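Local structure of periplasmic beta-glucosidase (Pseudomonas aeruginosa, 6R5T) at residues V46-N51 with V283-N288; F75-V80 with L119-S124; H82-I87 with S115-D120. The protein probably hydrolyses terminal, non-reducing beta-D-glucosyl residues in the periplasm, releasing beta-D-glucose, as a member of glycosyl hydrolase family 3. The protein carries 1 engineered substitution. All coordinates share one frame; numbering follows the deposited sequence.

From the N terminus the first of these segments reached is 46-51, on strand 48-50, then strand 75-78 and the loop at 82-87. The chain returns at the end of helix 100-116 to close contact 3, and contact 2 shuts just afterwards on strand 121-122; the contact 3 loop lies within that of contact 2, both ending on shared Leu119 and Asp120. Contact 1 waits until strand 286-287, so both other loops nest inside it and none cross. Contacts 1 and 2 join strands of the TIM-barrel sheet, with a probable Ile49-Ala77 backbone hydrogen bond, and contribute pocket residues; contact 3, where Tyr78 packs on His84, ties a loop to the end of helix 100-116.

Contact 1 of 3, residues V46-N51 with V283-N288; sequences VGAIFN and VDMNMN. With GAL (beta-D-galactopyranose), chain C.
Met287 places its terminal methyl over the face of the Phe50 ring: CE stands 3.5 Å from the ring centroid and 5° off the ring normal, the geometry of a face-on CH-pi contact. The sulfur also lies over the face, farther out. Met287 SD is 4.7 Å from the same centroid, so the pair is a Met-aromatic contact as well. The Met287 chain is extended through its first two torsions and bent only at the last (chi3 -144°), which carries the methyl over the centre of the ring. Beside the far end of the ring, Asn288 OD1 lies 3.7 Å from Phe50 CZ, in an oblique position, and accepts a hydrogen bond from the backbone of Ser27.

Toward the sugar, Phe50 CE2 comes within 3.3 Å of O2 of the galactose. The next residue adds a polar grip: Asn51 ND2 donates to galactose O3 over 2.9 Å, with an N-H...O angle of 156°. Nearer the start of both segments, Met285 CE meets Ala48 CB at 3.8 Å, a purely apolar touch.

These pairs reach across an intervening strand. Strand 24-26 lies between strands 48-50 and 286-287 in the parallel sheet, which accounts for the 9.0 Å separating Phe50 CA from Met287 CA and for the absence of hydrogen bonds between the two segments. Leu25 of that middle strand packs against Ala48, Phe50 and Met285, while Ser254 OG bonds to the backbone N of Met287.

Phe50, Asn51 and Met287 all line the glycan pocket. The chemistry is therefore divided: a methionine-aromatic pair supplies an apolar wall next to the sugar, while the amide of Asn51 donates one hydrogen bond, to galactose O3; Glu486 also bonds the galactose.

Contact 2 of 3, residues F75-V80 with L119-S124; sequences FHAYDV and LDMSFS. With BGC (beta-D-glucopyranose), chain B.
Tyr78 N donates to Met121 O at 3.1 Å, and Tyr78 O receives Phe123 N at 2.9 Å, the alternation expected of parallel strands; Ala77 is bridged with Met121 and Tyr78 with Ser122. Earlier in the pairing His76 O takes Asp120 N at 2.9 Å and a weak second bond from Met121 N. Side chains extend the ladder at both ends: Asp120 OD2 accepts His76 N through its anti lone pair at 2.9 Å, and Ser122 OG, set toward the loop by standing opposite the backbone N (chi1 -178°), donates to Val80 O at 2.8 Å.

Apolar contacts fall on both faces. Ala77 CB approaches Phe123 CZ at 3.5 Å, and Met121 packs obliquely on Phe75 in a Met-aromatic contact. On the side of the sheet that carries Tyr78, Leu119 CD1 packs on Tyr78 CB.

Asp79 binds the glucose in two-pronged fashion, OD1 accepting O2 at 2.5 Å and OD2 accepting O3 at 2.7 Å, while its carboxylate meets the Phe123 ring at the edge.

Strands 75-78 and 121-122, joined through helix 100-116, form a beta-alpha-beta crossover; strands 48-50 and 172-178 flank the pair in the barrel, and helix 55-65 packs on His76 and Leu119.

Contact 3 of 3, residues H82-I87 with S115-D120; sequences HGHRTI and SADGLD
The imidazole of His84 and the guanidinium of Arg85 both present an edge to one carboxylate oxygen, OD2 of Asp117. The His84 ring turns its NE2 corner to it, with the acceptor nearly in the ring plane, and Leu119 CD1 rests obliquely near the same ring, 3.6 Å from CE1. Arg85 offers the edge that carries NE, with OD2 close to the guanidinium plane. The carboxylate is turned steeply against both groups, 62° from the ring and nearly as much from the guanidinium, so neither lies flat on it.

The two donors divide the oxygen between its sides. His84 NE2 donates to Asp117 OD2 at 2.8 Å from the anti side; Arg85 NE donates to the same OD2, also at 2.8 Å, from the syn side. The arginine bond is much the straighter, at 168°, and is part of a salt bridge. His84 is directed there by a first torsion that sets CG trans to the backbone N (chi1 180°), while the arginine chain bends at its third torsion to bring NE alongside. The other oxygen, OD1 of Asp117, forms a salt bridge with Arg349, and Arg85 NH1 bonds to the backbone O of that same residue. With two arginines and a histidine donor around it, the carboxylate is probably kept negatively charged.

Asp117 sits where helix 100-116 ends. Gly118, with positive phi, closes a Schellman motif, and its N bonds to Ser115 O at 2.9 Å; this turn leads the chain away toward strand 121-122. Upstream, Glu113 of the helix accepts from Arg85 N and Thr86 OG1, and His84 packs on Glu113 and Ala114. The contact thus fastens the loop between strand 75-78 and helix 91-95 to the C-terminal end of helix 100-116.

Contact 1 of 3, residues V46-N51 with V283-N288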
loop_
_atom_site.group_PDB
_atom_site.type_symbol
_atom_site.label_atom_id
_atom_site.label_comp_id
_atom_site.label_asym_id
_atom_site.label_seq_id
_atom_site.Cartn_x
_atom_site.Cartn_y
_atom_site.Cartn_z
ATOM N N VAL A 46 -10.570 -10.095 40.277
ATOM C CA VAL A 46 -9.571 -10.359 39.189
ATOM C C VAL A 46 -9.836 -11.720 38.584
ATOM O O VAL A 46 -9.940 -12.696 39.312
ATOM C CB VAL A 46 -8.138 -10.271 39.726
ATOM C CG1 VAL A 46 -7.116 -10.564 38.623
ATOM C CG2 VAL A 46 -7.878 -8.934 40.381
ATOM N N GLY A 47 -9.809 -11.827 37.254
ATOM C CA GLY A 47 -10.028 -13.103 36.578
ATOM C C GLY A 47 -8.720 -13.748 36.154
ATOM O O GLY A 47 -8.599 -14.971 36.168
ATOM N N ALA A 48 -7.730 -12.931 35.759
ATOM C CA ALA A 48 -6.466 -13.467 35.262
ATOM C C ALA A 48 -5.397 -12.406 35.280
ATOM O O ALA A 48 -5.689 -11.212 35.375
ATOM C CB ALA A 48 -6.682 -13.986 33.858
ATOM N N ILE A 49 -4.173 -12.896 35.211
ATOM C CA ILE A 49 -2.970 -12.069 35.333
ATOM C C ILE A 49 -2.177 -12.303 34.060
ATOM O O ILE A 49 -2.128 -13.444 33.581
ATOM C CB ILE A 49 -2.188 -12.495 36.569
ATOM C CG1 ILE A 49 -3.011 -12.311 37.840
ATOM C CG2 ILE A 49 -0.854 -11.765 36.659
ATOM C CD1 ILE A 49 -3.318 -10.915 38.164
ATOM N N PHE A 50 -1.488 -11.276 33.606
ATOM C CA PHE A 50 -0.404 -11.489 32.614
ATOM C C PHE A 50 0.866 -10.812 33.128
ATOM O O PHE A 50 0.788 -9.876 33.933
ATOM C CB PHE A 50 -0.813 -11.019 31.223
ATOM C CG PHE A 50 -1.048 -9.548 31.025
ATOM C CD1 PHE A 50 -2.212 -8.953 31.481
ATOM C CD2 PHE A 50 -0.114 -8.745 30.398
ATOM C CE1 PHE A 50 -2.484 -7.621 31.305
ATOM C CE2 PHE A 50 -0.358 -7.383 30.261
ATOM C CZ PHE A 50 -1.538 -6.824 30.691
ATOM N N ASN A 51 1.994 -11.309 32.617
ATOM C CA ASN A 51 3.361 -10.770 32.851
ATOM C C ASN A 51 3.886 -11.096 34.250
ATOM O O ASN A 51 4.944 -10.551 34.579
ATOM C CB ASN A 51 3.409 -9.267 32.579
ATOM C CG ASN A 51 3.456 -8.900 31.106
ATOM O OD1 ASN A 51 3.590 -9.768 30.257
ATOM N ND2 ASN A 51 3.271 -7.624 30.808
ATOM N N VAL A 283 -16.273 -9.360 22.845
ATOM C CA VAL A 283 -15.006 -9.387 23.620
ATOM C C VAL A 283 -15.323 -9.854 25.048
ATOM O O VAL A 283 -16.154 -9.190 25.698
ATOM C CB VAL A 283 -14.338 -8.019 23.626
ATOM C CG1 VAL A 283 -13.136 -8.033 24.529
ATOM C CG2 VAL A 283 -13.958 -7.584 22.222
ATOM N N ASP A 284 -14.753 -10.968 25.466
ATOM C CA ASP A 284 -15.079 -11.557 26.798
ATOM C C ASP A 284 -14.233 -10.933 27.893
ATOM O O ASP A 284 -14.768 -10.587 28.976
ATOM C CB ASP A 284 -14.868 -13.065 26.809
ATOM C CG ASP A 284 -15.764 -13.844 25.883
ATOM O OD1 ASP A 284 -16.907 -13.352 25.509
ATOM O OD2 ASP A 284 -15.354 -14.946 25.529
ATOM N N MET A 285 -12.942 -10.806 27.663
ATOM C CA MET A 285 -12.018 -10.459 28.749
ATOM C C MET A 285 -11.329 -9.152 28.367
ATOM O O MET A 285 -10.915 -8.928 27.172
ATOM C CB MET A 285 -11.078 -11.640 29.003
ATOM C CG MET A 285 -9.932 -11.350 29.864
ATOM S SD MET A 285 -9.251 -12.987 30.395
ATOM C CE MET A 285 -9.936 -13.082 32.061
ATOM N N ASN A 286 -11.270 -8.261 29.333
ATOM C CA ASN A 286 -10.800 -6.864 29.198
ATOM C C ASN A 286 -9.389 -6.738 29.750
ATOM O O ASN A 286 -9.187 -6.861 30.979
ATOM C CB ASN A 286 -11.823 -6.004 29.931
ATOM C CG ASN A 286 -11.527 -4.533 30.085
ATOM O OD1 ASN A 286 -11.926 -3.969 31.130
ATOM N ND2 ASN A 286 -10.920 -3.918 29.072
ATOM N N MET A 287 -8.435 -6.486 28.859
ATOM C CA MET A 287 -7.002 -6.377 29.237
ATOM C C MET A 287 -6.679 -4.962 29.693
ATOM O O MET A 287 -6.766 -3.984 28.901
ATOM C CB MET A 287 -6.103 -6.850 28.088
ATOM C CG MET A 287 -4.652 -6.937 28.411
ATOM S SD MET A 287 -3.810 -7.657 26.930
ATOM C CE MET A 287 -2.545 -8.677 27.669
ATOM N N ASN A 288 -6.282 -4.880 30.953
ATOM C CA ASN A 288 -5.598 -3.791 31.678
ATOM C C ASN A 288 -6.427 -2.525 31.912
ATOM O O ASN A 288 -6.191 -1.934 32.943
ATOM C CB ASN A 288 -4.229 -3.528 31.066
ATOM C CG ASN A 288 -3.175 -3.490 32.157
ATOM O OD1 ASN A 288 -3.072 -4.360 33.052
ATOM N ND2 ASN A 288 -2.456 -2.389 32.146
HETATM C C1 GAL C . 1.354 -5.239 25.817
HETATM C C2 GAL C . 2.128 -6.289 26.639
HETATM C C3 GAL C . 3.120 -5.543 27.538
HETATM C C4 GAL C . 4.047 -4.694 26.636
HETATM C C5 GAL C . 3.172 -3.769 25.767
HETATM C C6 GAL C . 4.005 -2.996 24.752
HETATM O O2 GAL C . 1.210 -7.047 27.410
HETATM O O3 GAL C . 3.896 -6.532 28.245
HETATM O O4 GAL C . 4.754 -5.655 25.817
HETATM O O5 GAL C . 2.214 -4.528 24.949
HETATM O O6 GAL C . 3.123 -2.202 23.922
#

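Contact 2 of 3, residues F75-V80 with L119-S124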
loop_
_atom_site.group_PDB
_atom_site.type_symbol
_atom_site.label_atom_id
_atom_site.label_comp_id
_atom_site.label_asym_id
_atom_site.label_seq_id
_atom_site.Cartn_x
_atom_site.Cartn_y
_atom_site.Cartn_z
ATOM N N PHE A 75 -6.061 -17.720 36.052
ATOM C CA PHE A 75 -5.021 -18.198 35.113
ATOM C C PHE A 75 -3.974 -17.097 34.913
ATOM O O PHE A 75 -4.239 -15.900 35.121
ATOM C CB PHE A 75 -5.613 -18.754 33.817
ATOM C CG PHE A 75 -6.152 -17.751 32.840
ATOM C CD1 PHE A 75 -5.316 -16.983 32.054
ATOM C CD2 PHE A 75 -7.510 -17.639 32.621
ATOM C CE1 PHE A 75 -5.838 -16.107 31.104
ATOM C CE2 PHE A 75 -8.040 -16.753 31.699
ATOM C CZ PHE A 75 -7.201 -15.983 30.935
ATOM N N HIS A 76 -2.795 -17.530 34.496
ATOM C CA HIS A 76 -1.613 -16.654 34.301
ATOM C C HIS A 76 -1.132 -16.782 32.866
ATOM O O HIS A 76 -0.899 -17.923 32.413
ATOM C CB HIS A 76 -0.485 -17.007 35.290
ATOM C CG HIS A 76 -0.768 -16.525 36.665
ATOM N ND1 HIS A 76 -1.616 -17.235 37.509
ATOM C CD2 HIS A 76 -0.365 -15.412 37.342
ATOM C CE1 HIS A 76 -1.716 -16.529 38.634
ATOM N NE2 HIS A 76 -0.958 -15.447 38.572
ATOM N N ALA A 77 -0.997 -15.643 32.205
ATOM C CA ALA A 77 -0.591 -15.607 30.790
ATOM C C ALA A 77 0.703 -14.833 30.610
ATOM O O ALA A 77 1.064 -13.978 31.427
ATOM C CB ALA A 77 -1.731 -15.049 29.963
ATOM N N TYR A 78 1.321 -15.092 29.456
ATOM C CA TYR A 78 2.532 -14.367 29.013
ATOM C C TYR A 78 2.666 -14.461 27.501
ATOM O O TYR A 78 1.991 -15.225 26.860
ATOM C CB TYR A 78 3.723 -14.953 29.729
ATOM C CG TYR A 78 5.017 -14.181 29.712
ATOM C CD1 TYR A 78 5.058 -12.813 29.914
ATOM C CD2 TYR A 78 6.206 -14.859 29.535
ATOM C CE1 TYR A 78 6.256 -12.118 29.940
ATOM C CE2 TYR A 78 7.419 -14.181 29.583
ATOM C CZ TYR A 78 7.430 -12.812 29.793
ATOM O OH TYR A 78 8.613 -12.130 29.873
ATOM N N ASP A 79 3.531 -13.623 26.967
ATOM C CA ASP A 79 3.872 -13.501 25.520
ATOM C C ASP A 79 5.046 -14.459 25.264
ATOM O O ASP A 79 6.170 -14.030 25.119
ATOM C CB ASP A 79 4.157 -12.041 25.199
ATOM C CG ASP A 79 2.900 -11.187 25.094
ATOM O OD1 ASP A 79 2.039 -11.537 24.239
ATOM O OD2 ASP A 79 2.784 -10.160 25.812
ATOM N N VAL A 80 4.752 -15.740 25.226
ATOM C CA VAL A 80 5.708 -16.799 24.882
ATOM C C VAL A 80 5.574 -16.997 23.376
ATOM O O VAL A 80 4.741 -17.732 22.925
ATOM C CB VAL A 80 5.477 -18.063 25.710
ATOM C CG1 VAL A 80 6.470 -19.095 25.343
ATOM C CG2 VAL A 80 5.580 -17.783 27.192
ATOM N N LEU A 119 3.041 -20.785 34.286
ATOM C CA LEU A 119 2.105 -20.181 33.307
ATOM C C LEU A 119 1.113 -21.176 32.715
ATOM O O LEU A 119 1.454 -22.320 32.417
ATOM C CB LEU A 119 2.941 -19.540 32.188
ATOM C CG LEU A 119 3.702 -18.309 32.666
ATOM C CD1 LEU A 119 4.867 -18.016 31.713
ATOM C CD2 LEU A 119 2.784 -17.094 32.857
ATOM N N ASP A 120 -0.116 -20.707 32.440
ATOM C CA ASP A 120 -1.202 -21.514 31.878
ATOM C C ASP A 120 -1.473 -21.171 30.412
ATOM O O ASP A 120 -2.183 -21.925 29.770
ATOM C CB ASP A 120 -2.521 -21.239 32.592
ATOM C CG ASP A 120 -2.479 -21.385 34.097
ATOM O OD1 ASP A 120 -2.166 -22.527 34.541
ATOM O OD2 ASP A 120 -2.612 -20.366 34.802
ATOM N N MET A 121 -1.015 -20.007 29.940
ATOM C CA MET A 121 -1.478 -19.478 28.635
ATOM C C MET A 121 -0.371 -18.632 27.997
ATOM O O MET A 121 0.318 -17.880 28.684
ATOM C CB MET A 121 -2.739 -18.645 28.802
ATOM C CG MET A 121 -3.181 -17.992 27.486
ATOM S SD MET A 121 -4.587 -16.855 27.706
ATOM C CE MET A 121 -5.883 -18.031 27.996
ATOM N N SER A 122 -0.229 -18.783 26.692
ATOM C CA SER A 122 0.576 -17.837 25.900
ATOM C C SER A 122 -0.321 -17.068 24.941
ATOM O O SER A 122 -1.172 -17.661 24.283
ATOM C CB SER A 122 1.674 -18.530 25.144
ATOM O OG SER A 122 2.448 -17.534 24.440
ATOM N N PHE A 123 0.018 -15.794 24.776
ATOM C CA PHE A 123 -0.556 -14.985 23.676
ATOM C C PHE A 123 0.251 -15.306 22.416
ATOM O O PHE A 123 1.150 -14.546 22.045
ATOM C CB PHE A 123 -0.484 -13.525 24.066
ATOM C CG PHE A 123 -1.203 -13.170 25.346
ATOM C CD1 PHE A 123 -2.478 -13.623 25.612
ATOM C CD2 PHE A 123 -0.591 -12.348 26.257
ATOM C CE1 PHE A 123 -3.096 -13.257 26.803
ATOM C CE2 PHE A 123 -1.207 -11.996 27.439
ATOM C CZ PHE A 123 -2.464 -12.443 27.684
ATOM N N SER A 124 -0.046 -16.425 21.824
ATOM C CA SER A 124 0.710 -17.051 20.705
ATOM C C SER A 124 -0.155 -18.197 20.205
ATOM O O SER A 124 -0.916 -18.740 20.994
ATOM C CB SER A 124 2.058 -17.525 21.213
ATOM O OG SER A 124 2.917 -18.098 20.211
HETATM C C2 BGC B . 0.641 -9.021 23.088
HETATM C C3 BGC B . 0.131 -8.099 24.213
HETATM C C4 BGC B . 0.800 -6.720 23.967
HETATM C C5 BGC B . 0.319 -6.238 22.586
HETATM C C6 BGC B . 0.938 -4.921 22.174
HETATM C C1 BGC B . 0.277 -8.407 21.731
HETATM O O1 BGC B . 0.881 -9.247 20.798
HETATM O O2 BGC B . 0.114 -10.342 23.129
HETATM O O3 BGC B . 0.580 -8.621 25.480
HETATM O O4 BGC B . 0.340 -5.824 24.991
HETATM O O5 BGC B . 0.833 -7.100 21.615
HETATM O O6 BGC B . 0.419 -4.518 20.901
HETATM O O HOH W 1 -2.373 -20.023 37.403
#

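Contact 3 of 3, residues H82-I87 with S115-D120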
loop_
_atom_site.group_PDB
_atom_site.type_symbol
_atom_site.label_atom_id
_atom_site.label_comp_id
_atom_site.label_asym_id
_atom_site.label_seq_id
_atom_site.Cartn_x
_atom_site.Cartn_y
_atom_site.Cartn_z
ATOM N N HIS A 82 8.313 -17.131 20.815
ATOM C CA HIS A 82 9.303 -18.012 20.161
ATOM C C HIS A 82 10.274 -18.506 21.228
ATOM O O HIS A 82 11.480 -18.507 20.984
ATOM C CB HIS A 82 10.004 -17.308 18.988
ATOM C CG HIS A 82 10.725 -16.056 19.318
ATOM N ND1 HIS A 82 12.081 -16.008 19.467
ATOM C CD2 HIS A 82 10.280 -14.807 19.532
ATOM C CE1 HIS A 82 12.449 -14.766 19.757
ATOM N NE2 HIS A 82 11.356 -14.010 19.838
ATOM N N GLY A 83 9.724 -18.879 22.384
ATOM C CA GLY A 83 10.566 -19.322 23.506
ATOM C C GLY A 83 10.145 -18.659 24.763
ATOM O O GLY A 83 9.670 -17.515 24.729
ATOM N N HIS A 84 10.346 -19.346 25.891
ATOM C CA HIS A 84 10.113 -18.779 27.222
ATOM C C HIS A 84 11.408 -18.322 27.868
ATOM O O HIS A 84 11.640 -17.148 27.954
ATOM C CB HIS A 84 9.293 -19.776 28.058
ATOM C CG HIS A 84 9.044 -19.238 29.408
ATOM N ND1 HIS A 84 8.422 -18.045 29.579
ATOM C CD2 HIS A 84 9.382 -19.692 30.640
ATOM C CE1 HIS A 84 8.340 -17.769 30.873
ATOM N NE2 HIS A 84 8.925 -18.756 31.555
ATOM N N ARG A 85 12.271 -19.262 28.241
ATOM C CA ARG A 85 13.629 -18.954 28.755
ATOM C C ARG A 85 14.677 -19.366 27.729
ATOM O O ARG A 85 15.594 -18.567 27.522
ATOM C CB ARG A 85 13.872 -19.646 30.108
ATOM C CG ARG A 85 13.195 -18.961 31.276
ATOM C CD ARG A 85 13.343 -19.684 32.633
ATOM N NE ARG A 85 12.419 -20.801 32.713
ATOM C CZ ARG A 85 12.672 -22.060 32.422
ATOM N NH1 ARG A 85 13.891 -22.449 32.075
ATOM N NH2 ARG A 85 11.700 -22.958 32.420
ATOM N N THR A 86 14.513 -20.521 27.098
ATOM C CA THR A 86 15.353 -20.904 25.951
ATOM C C THR A 86 14.691 -20.269 24.720
ATOM O O THR A 86 13.586 -20.673 24.357
ATOM C CB THR A 86 15.498 -22.400 25.764
ATOM O OG1 THR A 86 15.936 -23.000 26.980
ATOM C CG2 THR A 86 16.458 -22.697 24.663
ATOM N N ILE A 87 15.348 -19.271 24.155
ATOM C CA ILE A 87 14.739 -18.529 23.021
ATOM C C ILE A 87 15.156 -19.176 21.707
ATOM O O ILE A 87 16.331 -19.336 21.404
ATOM C CB ILE A 87 15.089 -17.049 23.126
ATOM C CG1 ILE A 87 14.739 -16.483 24.511
ATOM C CG2 ILE A 87 14.399 -16.303 22.000
ATOM C CD1 ILE A 87 13.337 -16.852 25.019
ATOM N N SER A 115 5.033 -23.532 31.384
ATOM C CA SER A 115 4.195 -24.288 32.365
ATOM C C SER A 115 5.099 -24.701 33.541
ATOM O O SER A 115 4.615 -24.667 34.709
ATOM C CB SER A 115 3.500 -25.447 31.699
ATOM O OG SER A 115 4.437 -26.418 31.188
ATOM N N ALA A 116 6.385 -24.955 33.298
ATOM C CA ALA A 116 7.343 -25.297 34.388
ATOM C C ALA A 116 7.494 -24.125 35.341
ATOM O O ALA A 116 7.830 -24.345 36.532
ATOM C CB ALA A 116 8.707 -25.701 33.839
ATOM N N ASP A 117 7.239 -22.899 34.882
ATOM C CA ASP A 117 7.298 -21.683 35.713
ATOM C C ASP A 117 5.904 -21.299 36.231
ATOM O O ASP A 117 5.844 -20.284 36.931
ATOM C CB ASP A 117 7.937 -20.518 34.957
ATOM C CG ASP A 117 9.434 -20.707 34.723
ATOM O OD1 ASP A 117 10.078 -21.520 35.480
ATOM O OD2 ASP A 117 9.988 -20.014 33.843
ATOM N N GLY A 118 4.858 -22.083 35.907
ATOM C CA GLY A 118 3.514 -21.828 36.449
ATOM C C GLY A 118 2.580 -21.126 35.491
ATOM O O GLY A 118 1.397 -20.919 35.834
ATOM N N LEU A 119 3.041 -20.785 34.286
ATOM C CA LEU A 119 2.105 -20.181 33.307
ATOM C C LEU A 119 1.113 -21.176 32.715
ATOM O O LEU A 119 1.454 -22.320 32.417
ATOM C CB LEU A 119 2.941 -19.540 32.188
ATOM C CG LEU A 119 3.702 -18.309 32.666
ATOM C CD1 LEU A 119 4.867 -18.016 31.713
ATOM C CD2 LEU A 119 2.784 -17.094 32.857
ATOM N N ASP A 120 -0.116 -20.707 32.440
ATOM C CA ASP A 120 -1.202 -21.514 31.878
ATOM C C ASP A 120 -1.473 -21.171 30.412
ATOM O O ASP A 120 -2.183 -21.925 29.770
ATOM C CB ASP A 120 -2.521 -21.239 32.592
ATOM C CG ASP A 120 -2.479 -21.385 34.097
ATOM O OD1 ASP A 120 -2.166 -22.527 34.541
ATOM O OD2 ASP A 120 -2.612 -20.366 34.802
#